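Local coordinates for putative metalloprotease II (Bacteroides fragilis, PDB 4ON1), which probably acts as a zinc-dependent endopeptidase related to fragilysin, captured in what looks like a latent zymogen form, at residues I174-T179 / A342-N347. Numbering follows the deposited sequence.
Sequences IKDYPT and AEHVDN. With ZN (zinc ion), chain C.
Asp176, from the loop before strand 201-209, and His344 bind the same zinc ion: Asp176 chelates it with both carboxylate oxygens, OD1 at 2.3 Å and OD2 at 2.2 Å, while NE2 of His344 binds at 2.0 Å. His334 and His338, from the HExxH helix 331-340, complete the site, and His344 follows as third histidine in the manner of the extended metzincin motif. Occupation of the metal by Asp176 is consistent with an aspartate-switch latency mechanism, as in profragilysin. The carboxylate lies nearly coplanar with the imidazole, 16° apart, and OD1 comes within 3.2 Å of His344 NE2 as a fellow ligand without a hydrogen bond. CG of Asp176 sits between its backbone N and carbonyl carbon (chi1 56°), which swings the carboxylate toward the zinc. Tyr177 reaches His344 from the opposite direction; the rings meet obliquely, planes at 56°, with His344 CE1 near the Tyr177 plane and 3.6 Å from CE2. Ile174 O approaches His344 CE1 to 3.2 Å, and its CG2 packs near the ion without being a ligand. Two waters join Tyr177 OH to the histidine: one receives the backbone N-H of His344, and the other, in the imidazole plane, accepts from ND1 at 2.8 Å and is only weakly bound to the phenol oxygen.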
ATOM      1  N   ILE A 174     -11.317   5.580 -14.907  1.00 62.87           N
ATOM      2  CA  ILE A 174     -10.865   4.338 -14.299  1.00 45.69           C
ATOM      3  C   ILE A 174     -11.999   3.324 -14.457  1.00 50.56           C
ATOM      4  O   ILE A 174     -13.157   3.638 -14.179  1.00 58.41           O
ATOM      5  CB  ILE A 174     -10.482   4.550 -12.810  1.00 61.05           C
ATOM      6  CG1 ILE A 174      -9.326   5.551 -12.696  1.00 56.57           C
ATOM      7  CG2 ILE A 174     -10.151   3.229 -12.124  1.00 48.26           C
ATOM      8  CD1 ILE A 174      -8.891   5.836 -11.273  1.00 53.63           C
ATOM      9  N   LYS A 175     -11.669   2.120 -14.914  1.00 46.96           N
ATOM     10  CA  LYS A 175     -12.691   1.152 -15.315  1.00 53.96           C
ATOM     11  C   LYS A 175     -12.430  -0.203 -14.667  1.00 55.21           C
ATOM     12  O   LYS A 175     -12.075  -1.173 -15.343  1.00 67.11           O
ATOM     13  CB  LYS A 175     -12.705   1.020 -16.838  1.00 54.46           C
ATOM     14  CG  LYS A 175     -14.019   0.567 -17.439  1.00 74.80           C
ATOM     15  CD  LYS A 175     -14.081   0.925 -18.924  1.00 84.50           C
ATOM     16  CE  LYS A 175     -14.038   2.437 -19.146  1.00 84.32           C
ATOM     17  NZ  LYS A 175     -12.655   2.970 -19.327  1.00 81.97           N
ATOM     18  N   ASP A 176     -12.619  -0.261 -13.352  1.00 35.30           N
ATOM     19  CA  ASP A 176     -11.959  -1.267 -12.531  1.00 19.48           C
ATOM     20  C   ASP A 176     -12.913  -2.122 -11.687  1.00 19.64           C
ATOM     21  O   ASP A 176     -12.535  -2.595 -10.610  1.00 19.46           O
ATOM     22  CB  ASP A 176     -10.929  -0.578 -11.625  1.00 18.39           C
ATOM     23  CG  ASP A 176     -11.541   0.514 -10.752  1.00 18.85           C
ATOM     24  OD1 ASP A 176     -12.664   0.967 -11.039  1.00 21.31           O
ATOM     25  OD2 ASP A 176     -10.879   0.933  -9.789  1.00 28.85           O
ATOM     26  N   TYR A 177     -14.123  -2.340 -12.200  1.00 20.94           N
ATOM     27  CA  TYR A 177     -15.095  -3.260 -11.604  1.00 23.06           C
ATOM     28  C   TYR A 177     -16.141  -3.638 -12.662  1.00 24.59           C
ATOM     29  O   TYR A 177     -16.348  -2.885 -13.607  1.00 29.87           O
ATOM     30  CB  TYR A 177     -15.779  -2.629 -10.384  1.00 21.71           C
ATOM     31  CG  TYR A 177     -16.458  -1.308 -10.670  1.00 22.89           C
ATOM     32  CD1 TYR A 177     -17.753  -1.263 -11.168  1.00 24.54           C
ATOM     33  CD2 TYR A 177     -15.804  -0.105 -10.441  1.00 24.73           C
ATOM     34  CE1 TYR A 177     -18.384  -0.051 -11.440  1.00 35.87           C
ATOM     35  CE2 TYR A 177     -16.426   1.111 -10.710  1.00 26.16           C
ATOM     36  CZ  TYR A 177     -17.711   1.130 -11.204  1.00 30.75           C
ATOM     37  OH  TYR A 177     -18.323   2.333 -11.467  1.00 46.72           O
ATOM     38  N   PRO A 178     -16.813  -4.796 -12.502  1.00 24.76           N
ATOM     39  CA  PRO A 178     -17.787  -5.199 -13.524  1.00 24.83           C
ATOM     40  C   PRO A 178     -19.075  -4.406 -13.406  1.00 41.80           C
ATOM     41  O   PRO A 178     -19.360  -3.896 -12.327  1.00 34.18           O
ATOM     42  CB  PRO A 178     -18.044  -6.674 -13.212  1.00 28.74           C
ATOM     43  CG  PRO A 178     -17.780  -6.791 -11.742  1.00 29.31           C
ATOM     44  CD  PRO A 178     -16.689  -5.797 -11.426  1.00 24.30           C
ATOM     45  N   THR A 179     -19.842  -4.296 -14.487  1.00 50.05           N
ATOM     46  CA  THR A 179     -21.111  -3.584 -14.412  1.00 60.50           C
ATOM     47  C   THR A 179     -22.227  -4.493 -13.904  1.00 68.43           C
ATOM     48  O   THR A 179     -22.568  -5.482 -14.552  1.00 76.72           O
ATOM     49  CB  THR A 179     -21.524  -3.004 -15.785  1.00 58.37           C
ATOM     50  OG1 THR A 179     -21.882  -4.070 -16.674  1.00 67.70           O
ATOM     51  CG2 THR A 179     -20.383  -2.200 -16.394  1.00 48.35           C
ATOM     52  N   ALA A 342     -17.461   1.327  -1.810  1.00 12.91           N
ATOM     53  CA  ALA A 342     -17.247   2.687  -2.299  1.00 19.15           C
ATOM     54  C   ALA A 342     -17.385   2.763  -3.819  1.00 19.51           C
ATOM     55  O   ALA A 342     -16.963   1.861  -4.551  1.00 17.99           O
ATOM     56  CB  ALA A 342     -15.874   3.204  -1.867  1.00 14.86           C
ATOM     57  N   GLU A 343     -17.944   3.870  -4.291  1.00 18.41           N
ATOM     58  CA  GLU A 343     -18.113   4.106  -5.717  1.00 22.50           C
ATOM     59  C   GLU A 343     -17.251   5.278  -6.163  1.00 27.94           C
ATOM     60  O   GLU A 343     -16.726   6.013  -5.327  1.00 22.16           O
ATOM     61  CB  GLU A 343     -19.587   4.372  -6.036  1.00 23.81           C
ATOM     62  CG  GLU A 343     -20.323   3.120  -6.482  1.00 47.94           C
ATOM     63  CD  GLU A 343     -21.782   3.137  -6.106  1.00 67.22           C
ATOM     64  OE1 GLU A 343     -22.301   4.221  -5.761  1.00 79.22           O
ATOM     65  OE2 GLU A 343     -22.406   2.057  -6.147  1.00 75.55           O
ATOM     66  N   HIS A 344     -17.079   5.437  -7.474  1.00 19.15           N
ATOM     67  CA  HIS A 344     -16.308   6.562  -7.989  1.00 18.66           C
ATOM     68  C   HIS A 344     -16.999   7.878  -7.643  1.00 20.89           C
ATOM     69  O   HIS A 344     -18.225   7.946  -7.607  1.00 24.12           O
ATOM     70  CB  HIS A 344     -16.113   6.438  -9.505  1.00 21.60           C
ATOM     71  CG  HIS A 344     -15.126   5.378  -9.895  1.00 23.15           C
ATOM     72  ND1 HIS A 344     -15.170   4.732 -11.109  1.00 26.89           N
ATOM     73  CD2 HIS A 344     -14.093   4.836  -9.209  1.00 16.97           C
ATOM     74  CE1 HIS A 344     -14.187   3.844 -11.166  1.00 17.88           C
ATOM     75  NE2 HIS A 344     -13.518   3.892 -10.026  1.00 21.73           N
ATOM     76  N   VAL A 345     -16.214   8.925  -7.398  1.00 26.17           N
ATOM     77  CA  VAL A 345     -16.760  10.250  -7.091  1.00 26.40           C
ATOM     78  C   VAL A 345     -16.035  11.331  -7.898  1.00 33.52           C
ATOM     79  O   VAL A 345     -14.995  11.060  -8.498  1.00 28.68           O
ATOM     80  CB  VAL A 345     -16.649  10.572  -5.584  1.00 28.14           C
ATOM     81  CG1 VAL A 345     -17.433   9.572  -4.754  1.00 23.42           C
ATOM     82  CG2 VAL A 345     -15.185  10.587  -5.157  1.00 26.09           C
ATOM     83  N   ASP A 346     -16.564  12.556  -7.895  1.00 31.56           N
ATOM     84  CA  ASP A 346     -16.003  13.624  -8.725  1.00 44.02           C
ATOM     85  C   ASP A 346     -15.055  14.536  -7.953  1.00 50.15           C
ATOM     86  O   ASP A 346     -14.697  15.613  -8.429  1.00 57.59           O
ATOM     87  CB  ASP A 346     -17.119  14.488  -9.340  1.00 46.55           C
ATOM     88  CG  ASP A 346     -18.085  13.693 -10.201  1.00 72.60           C
ATOM     89  OD1 ASP A 346     -19.168  14.234 -10.519  1.00 82.61           O
ATOM     90  OD2 ASP A 346     -17.778  12.531 -10.549  1.00 85.17           O
ATOM     91  N   ASN A 347     -14.644  14.106  -6.769  1.00 39.07           N
ATOM     92  CA  ASN A 347     -13.691  14.871  -5.977  1.00 31.12           C
ATOM     93  C   ASN A 347     -12.270  14.369  -6.241  1.00 31.05           C
ATOM     94  O   ASN A 347     -11.936  13.233  -5.897  1.00 28.53           O
ATOM     95  CB  ASN A 347     -14.052  14.758  -4.495  1.00 32.77           C
ATOM     96  CG  ASN A 347     -13.174  15.610  -3.603  1.00 33.87           C
ATOM     97  OD1 ASN A 347     -12.148  16.142  -4.028  1.00 41.70           O
ATOM     98  ND2 ASN A 347     -13.575  15.736  -2.342  1.00 37.19           N
TER
HETATM   99 ZN    ZN C 400     -12.332   2.466  -9.323  1.00 19.88          ZN
HETATM  100  O   HOH W   1     -18.547   3.872  -9.382  1.00 31.78           O
HETATM  101  O   HOH W   2     -17.362   5.238 -12.828  1.00 44.29           O